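Long-range contact in galactose-binding lectin (Arachis hypogaea, PDB 6VAW), which binds galactose and galactose-bearing glycans as a tetrameric, calcium- and manganese-containing seed lectin of peanut: residues G14-V26 against T35-A49. Numbering follows the deposited sequence.
Sequences GNPAINFQGDVTV and TNLNKVNSVGRVLYA
D23, just past the end of strand 18-22, sends its carboxylate toward the loop 35-42 and meets K39 and S42 of that loop and V43 at the start of the next strand. K39 runs out as an extended chain and brings NZ to the syn lone pair of OD1 of D23, a salt bridge of 2.8 Å. The other carboxylate oxygen, OD2 of D23, takes two bonds from opposite faces of its plane: the hydroxyl OG of S42 donates at 2.7 Å, and V43 N, at 3.2 Å, comes from above the carboxylate plane. With CG anti to its own carbonyl carbon (chi1 -60°), D23 can fill this place while its backbone N still bonds to V43 O. A short acid suits the spot, where a lysine, a hydroxyl and a backbone N-H converge. S42 OG in turn accepts from N36 N, which ties both ends of the loop to the one carboxylate.

Q21 and R45 form a hydrogen-bonded antiparallel pair whose side chains leave the same face of the sheet. The amide oxygen OE1 of Q21 lies near the guanidinium plane of R45, 2.8 Å from NE and 2.9 Å from NH2, with amide and guanidinium only 13° from coplanar. T94 accepts from both residues, and G107 O from R45 NH1, fixing the rotation of the two groups. L47 CD1 packs 3.5 Å from Q21 NE2.

On the other face V46 CG1, on a beta-branched residue, touches both F20 CD1, at 3.6 Å, and V24 CG1, at 3.5 Å, and I32 touches all three side chains. Strands 18-22 and 43-48 run antiparallel, at 159°; the latter belongs to strand 43-53, and 18-22 is the outermost strand beside it in the seven-stranded sheet of the legume lectin beta sandwich, the concanavalin-type jelly roll.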
ATOM      1  N   GLY A  14       0.768  -5.258 -23.481  1.00 36.32           N
ATOM      2  CA  GLY A  14      -0.681  -5.303 -23.292  1.00 34.54           C
ATOM      3  C   GLY A  14      -1.141  -4.855 -21.922  1.00 33.81           C
ATOM      4  O   GLY A  14      -2.339  -4.911 -21.623  1.00 32.14           O
ATOM      5  N   ASN A  15      -0.187  -4.476 -21.045  1.00 29.68           N
ATOM      6  CA  ASN A  15      -0.528  -3.929 -19.734  1.00 29.25           C
ATOM      7  C   ASN A  15      -1.048  -2.531 -20.031  1.00 30.45           C
ATOM      8  O   ASN A  15      -0.264  -1.712 -20.532  1.00 30.30           O
ATOM      9  CB  ASN A  15       0.699  -3.917 -18.798  1.00 29.76           C
ATOM     10  CG  ASN A  15       0.425  -3.523 -17.363  1.00 45.71           C
ATOM     11  OD1 ASN A  15       1.210  -3.843 -16.463  1.00 37.96           O
ATOM     12  ND2 ASN A  15      -0.647  -2.776 -17.104  1.00 27.70           N
ATOM     13  N   PRO A  16      -2.360  -2.261 -19.845  1.00 26.46           N
ATOM     14  CA  PRO A  16      -2.886  -0.930 -20.206  1.00 26.99           C
ATOM     15  C   PRO A  16      -2.270   0.231 -19.405  1.00 29.77           C
ATOM     16  O   PRO A  16      -2.404   1.362 -19.858  1.00 31.26           O
ATOM     17  CB  PRO A  16      -4.397  -1.035 -19.932  1.00 29.25           C
ATOM     18  CG  PRO A  16      -4.558  -2.206 -19.056  1.00 33.11           C
ATOM     19  CD  PRO A  16      -3.426  -3.143 -19.320  1.00 28.09           C
ATOM     20  N   ALA A  17      -1.557  -0.040 -18.287  1.00 23.01           N
ATOM     21  CA  ALA A  17      -0.936   1.015 -17.435  1.00 23.05           C
ATOM     22  C   ALA A  17       0.341   1.621 -18.015  1.00 27.55           C
ATOM     23  O   ALA A  17       0.801   2.641 -17.471  1.00 26.92           O
ATOM     24  CB  ALA A  17      -0.639   0.470 -16.037  1.00 24.17           C
ATOM     25  N   ILE A  18       0.929   0.984 -19.063  1.00 22.96           N
ATOM     26  CA  ILE A  18       2.164   1.407 -19.707  1.00 24.40           C
ATOM     27  C   ILE A  18       1.982   1.724 -21.218  1.00 27.58           C
ATOM     28  O   ILE A  18       1.584   0.853 -22.004  1.00 28.26           O
ATOM     29  CB  ILE A  18       3.316   0.374 -19.494  1.00 28.34           C
ATOM     30  CG1 ILE A  18       3.621   0.124 -17.993  1.00 29.92           C
ATOM     31  CG2 ILE A  18       4.608   0.838 -20.226  1.00 29.21           C
ATOM     32  CD1 ILE A  18       4.147   1.375 -17.165  1.00 41.80           C
ATOM     33  N   ASN A  19       2.329   2.969 -21.621  1.00 24.03           N
ATOM     34  CA  ASN A  19       2.356   3.420 -23.011  1.00 24.68           C
ATOM     35  C   ASN A  19       3.751   3.189 -23.544  1.00 29.27           C
ATOM     36  O   ASN A  19       4.708   3.675 -22.941  1.00 26.67           O
ATOM     37  CB  ASN A  19       1.995   4.910 -23.178  1.00 29.50           C
ATOM     38  CG  ASN A  19       0.574   5.344 -22.900  1.00 54.75           C
ATOM     39  OD1 ASN A  19       0.342   6.490 -22.499  1.00 49.28           O
ATOM     40  ND2 ASN A  19      -0.412   4.486 -23.130  1.00 49.01           N
ATOM     41  N   PHE A  20       3.882   2.428 -24.625  1.00 28.05           N
ATOM     42  CA  PHE A  20       5.163   2.129 -25.258  1.00 29.73           C
ATOM     43  C   PHE A  20       5.354   3.029 -26.485  1.00 30.20           C
ATOM     44  O   PHE A  20       4.444   3.162 -27.305  1.00 29.45           O
ATOM     45  CB  PHE A  20       5.247   0.632 -25.641  1.00 33.05           C
ATOM     46  CG  PHE A  20       5.148  -0.309 -24.462  1.00 37.48           C
ATOM     47  CD1 PHE A  20       6.272  -0.621 -23.701  1.00 41.74           C
ATOM     48  CD2 PHE A  20       3.928  -0.879 -24.104  1.00 43.02           C
ATOM     49  CE1 PHE A  20       6.178  -1.491 -22.604  1.00 43.31           C
ATOM     50  CE2 PHE A  20       3.831  -1.740 -22.994  1.00 47.11           C
ATOM     51  CZ  PHE A  20       4.964  -2.062 -22.272  1.00 44.86           C
ATOM     52  N   GLN A  21       6.518   3.651 -26.598  1.00 24.96           N
ATOM     53  CA  GLN A  21       6.841   4.552 -27.692  1.00 25.10           C
ATOM     54  C   GLN A  21       8.147   4.151 -28.354  1.00 30.23           C
ATOM     55  O   GLN A  21       9.139   3.917 -27.672  1.00 30.18           O
ATOM     56  CB  GLN A  21       6.934   6.026 -27.224  1.00 25.51           C
ATOM     57  CG  GLN A  21       5.665   6.578 -26.567  1.00 26.82           C
ATOM     58  CD  GLN A  21       5.718   8.078 -26.359  1.00 33.25           C
ATOM     59  OE1 GLN A  21       6.771   8.677 -26.086  1.00 26.30           O
ATOM     60  NE2 GLN A  21       4.558   8.703 -26.406  1.00 29.42           N
ATOM     61  N   GLY A  22       8.142   4.076 -29.675  1.00 28.65           N
ATOM     62  CA  GLY A  22       9.343   3.729 -30.413  1.00 26.70           C
ATOM     63  C   GLY A  22       9.760   2.279 -30.313  1.00 28.54           C
ATOM     64  O   GLY A  22       8.922   1.380 -30.350  1.00 27.16           O
ATOM     65  N   ASP A  23      11.071   2.058 -30.138  1.00 26.25           N
ATOM     66  CA  ASP A  23      11.727   0.749 -30.238  1.00 26.81           C
ATOM     67  C   ASP A  23      11.675  -0.144 -28.974  1.00 33.78           C
ATOM     68  O   ASP A  23      12.345  -1.177 -28.949  1.00 34.92           O
ATOM     69  CB  ASP A  23      13.190   0.958 -30.675  1.00 28.01           C
ATOM     70  CG  ASP A  23      13.328   1.664 -32.028  1.00 36.78           C
ATOM     71  OD1 ASP A  23      12.448   1.472 -32.898  1.00 38.18           O
ATOM     72  OD2 ASP A  23      14.294   2.430 -32.203  1.00 39.64           O
ATOM     73  N   VAL A  24      10.794   0.155 -28.014  1.00 30.25           N
ATOM     74  CA  VAL A  24      10.661  -0.621 -26.764  1.00 29.25           C
ATOM     75  C   VAL A  24      10.090  -2.022 -26.989  1.00 32.52           C
ATOM     76  O   VAL A  24       9.157  -2.207 -27.770  1.00 32.02           O
ATOM     77  CB  VAL A  24       9.802   0.122 -25.713  1.00 31.60           C
ATOM     78  CG1 VAL A  24       9.940  -0.511 -24.337  1.00 30.98           C
ATOM     79  CG2 VAL A  24      10.185   1.569 -25.638  1.00 31.54           C
ATOM     80  N   THR A  25      10.645  -2.993 -26.254  1.00 29.40           N
ATOM     81  CA  THR A  25      10.203  -4.384 -26.194  1.00 29.52           C
ATOM     82  C   THR A  25      10.172  -4.842 -24.720  1.00 34.13           C
ATOM     83  O   THR A  25      10.866  -4.268 -23.864  1.00 33.92           O
ATOM     84  CB  THR A  25      11.091  -5.311 -27.050  1.00 39.69           C
ATOM     85  OG1 THR A  25      12.450  -5.214 -26.631  1.00 41.01           O
ATOM     86  CG2 THR A  25      10.982  -5.035 -28.551  1.00 40.97           C
ATOM     87  N   VAL A  26       9.355  -5.848 -24.426  1.00 30.41           N
ATOM     88  CA  VAL A  26       9.290  -6.454 -23.111  1.00 31.50           C
ATOM     89  C   VAL A  26       9.909  -7.850 -23.253  1.00 35.86           C
ATOM     90  O   VAL A  26       9.464  -8.640 -24.083  1.00 33.29           O
ATOM     91  CB  VAL A  26       7.863  -6.465 -22.499  1.00 36.07           C
ATOM     92  CG1 VAL A  26       7.830  -7.264 -21.189  1.00 35.83           C
ATOM     93  CG2 VAL A  26       7.345  -5.034 -22.281  1.00 36.12           C
ATOM     94  N   THR A  35      15.956   0.272 -26.145  1.00 22.87           N
ATOM     95  CA  THR A  35      16.452   0.457 -27.516  1.00 23.58           C
ATOM     96  C   THR A  35      16.612  -0.865 -28.288  1.00 26.72           C
ATOM     97  O   THR A  35      16.716  -1.945 -27.700  1.00 26.44           O
ATOM     98  CB  THR A  35      17.765   1.239 -27.528  1.00 32.42           C
ATOM     99  OG1 THR A  35      18.744   0.565 -26.736  1.00 31.41           O
ATOM    100  CG2 THR A  35      17.594   2.672 -27.044  1.00 33.63           C
ATOM    101  N   ASN A  36      16.611  -0.754 -29.633  1.00 25.08           N
ATOM    102  CA  ASN A  36      16.786  -1.892 -30.542  1.00 25.34           C
ATOM    103  C   ASN A  36      18.246  -1.869 -30.986  1.00 28.76           C
ATOM    104  O   ASN A  36      18.691  -0.901 -31.607  1.00 27.92           O
ATOM    105  CB  ASN A  36      15.808  -1.793 -31.707  1.00 29.09           C
ATOM    106  CG  ASN A  36      15.908  -2.919 -32.717  1.00 42.51           C
ATOM    107  OD1 ASN A  36      16.997  -3.402 -33.074  1.00 28.45           O
ATOM    108  ND2 ASN A  36      14.764  -3.307 -33.246  1.00 35.66           N
ATOM    109  N   LEU A  37      18.999  -2.918 -30.631  1.00 27.51           N
ATOM    110  CA  LEU A  37      20.444  -3.042 -30.889  1.00 26.68           C
ATOM    111  C   LEU A  37      20.827  -3.096 -32.386  1.00 30.55           C
ATOM    112  O   LEU A  37      22.001  -2.877 -32.695  1.00 27.29           O
ATOM    113  CB  LEU A  37      20.975  -4.320 -30.204  1.00 27.05           C
ATOM    114  CG  LEU A  37      21.238  -4.343 -28.656  1.00 32.56           C
ATOM    115  CD1 LEU A  37      21.121  -2.956 -27.970  1.00 31.69           C
ATOM    116  CD2 LEU A  37      20.432  -5.398 -27.969  1.00 36.46           C
ATOM    117  N   ASN A  38      19.868  -3.382 -33.293  1.00 28.11           N
ATOM    118  CA  ASN A  38      20.164  -3.489 -34.738  1.00 29.02           C
ATOM    119  C   ASN A  38      19.719  -2.263 -35.572  1.00 32.86           C
ATOM    120  O   ASN A  38      19.956  -2.232 -36.795  1.00 32.61           O
ATOM    121  CB  ASN A  38      19.533  -4.760 -35.284  1.00 34.98           C
ATOM    122  CG  ASN A  38      20.184  -5.988 -34.708  1.00 61.93           C
ATOM    123  OD1 ASN A  38      21.265  -6.409 -35.146  1.00 62.11           O
ATOM    124  ND2 ASN A  38      19.597  -6.529 -33.655  1.00 55.66           N
ATOM    125  N   LYS A  39      19.148  -1.228 -34.907  1.00 28.05           N
ATOM    126  CA  LYS A  39      18.641  -0.016 -35.560  1.00 28.32           C
ATOM    127  C   LYS A  39      19.549   1.186 -35.329  1.00 32.38           C
ATOM    128  O   LYS A  39      20.020   1.386 -34.198  1.00 31.85           O
ATOM    129  CB  LYS A  39      17.232   0.290 -35.015  1.00 31.65           C
ATOM    130  CG  LYS A  39      16.386   1.194 -35.893  1.00 46.46           C
ATOM    131  CD  LYS A  39      14.939   1.260 -35.409  1.00 53.82           C
ATOM    132  CE  LYS A  39      14.255   2.477 -35.975  1.00 68.61           C
ATOM    133  NZ  LYS A  39      12.948   2.754 -35.330  1.00 77.26           N
ATOM    134  N   VAL A  40      19.751   2.019 -36.387  1.00 26.93           N
ATOM    135  CA  VAL A  40      20.532   3.253 -36.285  1.00 27.73           C
ATOM    136  C   VAL A  40      19.658   4.333 -35.585  1.00 30.29           C
ATOM    137  O   VAL A  40      18.457   4.408 -35.863  1.00 30.85           O
ATOM    138  CB  VAL A  40      21.073   3.738 -37.659  1.00 31.42           C
ATOM    139  CG1 VAL A  40      21.779   5.091 -37.540  1.00 31.33           C
ATOM    140  CG2 VAL A  40      22.022   2.707 -38.260  1.00 31.49           C
ATOM    141  N   ASN A  41      20.249   5.131 -34.659  1.00 28.35           N
ATOM    142  CA  ASN A  41      19.563   6.219 -33.923  1.00 26.14           C
ATOM    143  C   ASN A  41      18.284   5.717 -33.235  1.00 28.45           C
ATOM    144  O   ASN A  41      17.256   6.396 -33.262  1.00 31.16           O
ATOM    145  CB  ASN A  41      19.254   7.406 -34.874  1.00 28.52           C
ATOM    146  CG  ASN A  41      20.469   8.087 -35.465  1.00 33.51           C
ATOM    147  OD1 ASN A  41      20.377   8.918 -36.374  1.00 39.20           O
ATOM    148  ND2 ASN A  41      21.631   7.812 -34.925  1.00 25.76           N
ATOM    149  N   SER A  42      18.345   4.512 -32.649  1.00 22.37           N
ATOM    150  CA  SER A  42      17.223   3.893 -31.961  1.00 23.26           C
ATOM    151  C   SER A  42      16.785   4.728 -30.737  1.00 27.38           C
ATOM    152  O   SER A  42      17.628   5.297 -30.049  1.00 25.83           O
ATOM    153  CB  SER A  42      17.580   2.478 -31.513  1.00 26.52           C
ATOM    154  OG  SER A  42      16.534   1.888 -30.768  1.00 27.66           O
ATOM    155  N   VAL A  43      15.472   4.870 -30.557  1.00 25.22           N
ATOM    156  CA  VAL A  43      14.853   5.587 -29.437  1.00 24.90           C
ATOM    157  C   VAL A  43      13.658   4.759 -28.974  1.00 28.23           C
ATOM    158  O   VAL A  43      12.819   4.356 -29.785  1.00 25.71           O
ATOM    159  CB  VAL A  43      14.432   7.053 -29.752  1.00 28.76           C
ATOM    160  CG1 VAL A  43      13.693   7.677 -28.566  1.00 27.66           C
ATOM    161  CG2 VAL A  43      15.617   7.920 -30.151  1.00 29.00           C
ATOM    162  N   GLY A  44      13.588   4.541 -27.671  1.00 22.71           N
ATOM    163  CA  GLY A  44      12.488   3.841 -27.018  1.00 22.08           C
ATOM    164  C   GLY A  44      12.125   4.532 -25.720  1.00 24.28           C
ATOM    165  O   GLY A  44      13.012   4.984 -24.997  1.00 21.61           O
ATOM    166  N   ARG A  45      10.824   4.692 -25.458  1.00 20.58           N
ATOM    167  CA  ARG A  45      10.331   5.336 -24.249  1.00 20.96           C
ATOM    168  C   ARG A  45       9.125   4.579 -23.704  1.00 26.01           C
ATOM    169  O   ARG A  45       8.346   4.015 -24.478  1.00 25.85           O
ATOM    170  CB  ARG A  45       9.960   6.811 -24.482  1.00 19.14           C
ATOM    171  CG  ARG A  45      10.761   7.544 -25.560  1.00 21.01           C
ATOM    172  CD  ARG A  45      10.713   9.056 -25.420  1.00 21.29           C
ATOM    173  NE  ARG A  45       9.358   9.602 -25.429  1.00 22.67           N
ATOM    174  CZ  ARG A  45       9.090  10.904 -25.430  1.00 33.57           C
ATOM    175  NH1 ARG A  45      10.080  11.792 -25.461  1.00 22.63           N
ATOM    176  NH2 ARG A  45       7.838  11.330 -25.401  1.00 28.16           N
ATOM    177  N   VAL A  46       8.985   4.542 -22.368  1.00 21.03           N
ATOM    178  CA  VAL A  46       7.840   3.967 -21.674  1.00 21.48           C
ATOM    179  C   VAL A  46       7.261   5.056 -20.791  1.00 25.13           C
ATOM    180  O   VAL A  46       8.020   5.772 -20.138  1.00 23.79           O
ATOM    181  CB  VAL A  46       8.105   2.650 -20.899  1.00 26.97           C
ATOM    182  CG1 VAL A  46       8.516   1.540 -21.839  1.00 27.73           C
ATOM    183  CG2 VAL A  46       9.127   2.825 -19.771  1.00 27.00           C
ATOM    184  N   LEU A  47       5.933   5.196 -20.775  1.00 23.60           N
ATOM    185  CA  LEU A  47       5.244   6.181 -19.943  1.00 24.89           C
ATOM    186  C   LEU A  47       4.166   5.518 -19.115  1.00 27.73           C
ATOM    187  O   LEU A  47       3.530   4.563 -19.593  1.00 25.51           O
ATOM    188  CB  LEU A  47       4.583   7.278 -20.801  1.00 26.21           C
ATOM    189  CG  LEU A  47       5.470   8.079 -21.750  1.00 33.26           C
ATOM    190  CD1 LEU A  47       4.663   8.600 -22.912  1.00 35.50           C
ATOM    191  CD2 LEU A  47       6.163   9.220 -21.035  1.00 36.51           C
ATOM    192  N   TYR A  48       3.935   6.040 -17.890  1.00 24.86           N
ATOM    193  CA  TYR A  48       2.797   5.589 -17.111  1.00 24.54           C
ATOM    194  C   TYR A  48       1.603   6.159 -17.881  1.00 28.61           C
ATOM    195  O   TYR A  48       1.635   7.332 -18.243  1.00 27.68           O
ATOM    196  CB  TYR A  48       2.892   6.023 -15.645  1.00 25.66           C
ATOM    197  CG  TYR A  48       1.741   5.501 -14.827  1.00 28.37           C
ATOM    198  CD1 TYR A  48       1.603   4.136 -14.575  1.00 29.97           C
ATOM    199  CD2 TYR A  48       0.779   6.366 -14.309  1.00 30.20           C
ATOM    200  CE1 TYR A  48       0.553   3.648 -13.806  1.00 31.92           C
ATOM    201  CE2 TYR A  48      -0.297   5.881 -13.564  1.00 31.51           C
ATOM    202  CZ  TYR A  48      -0.402   4.523 -13.315  1.00 41.63           C
ATOM    203  OH  TYR A  48      -1.436   4.046 -12.541  1.00 54.66           O
ATOM    204  N   ALA A  49       0.689   5.281 -18.238  1.00 27.17           N
ATOM    205  CA  ALA A  49      -0.389   5.619 -19.188  1.00 28.61           C
ATOM    206  C   ALA A  49      -1.309   6.722 -18.689  1.00 32.60           C
ATOM    207  O   ALA A  49      -1.933   7.351 -19.516  1.00 33.97           O
ATOM    208  CB  ALA A  49      -1.170   4.384 -19.530  1.00 29.20           C
TER
HETATM  209  O   HOH W   1      13.793  -3.242 -27.715  1.00 37.21           O
HETATM  210  O   HOH W   2      12.038  -2.894 -31.304  1.00 38.67           O
HETATM  211  O   HOH W   3      12.236  -1.083 -33.691  1.00 45.10           O
HETATM  212  O   HOH W   4      14.422   5.050 -33.944  1.00 89.24           O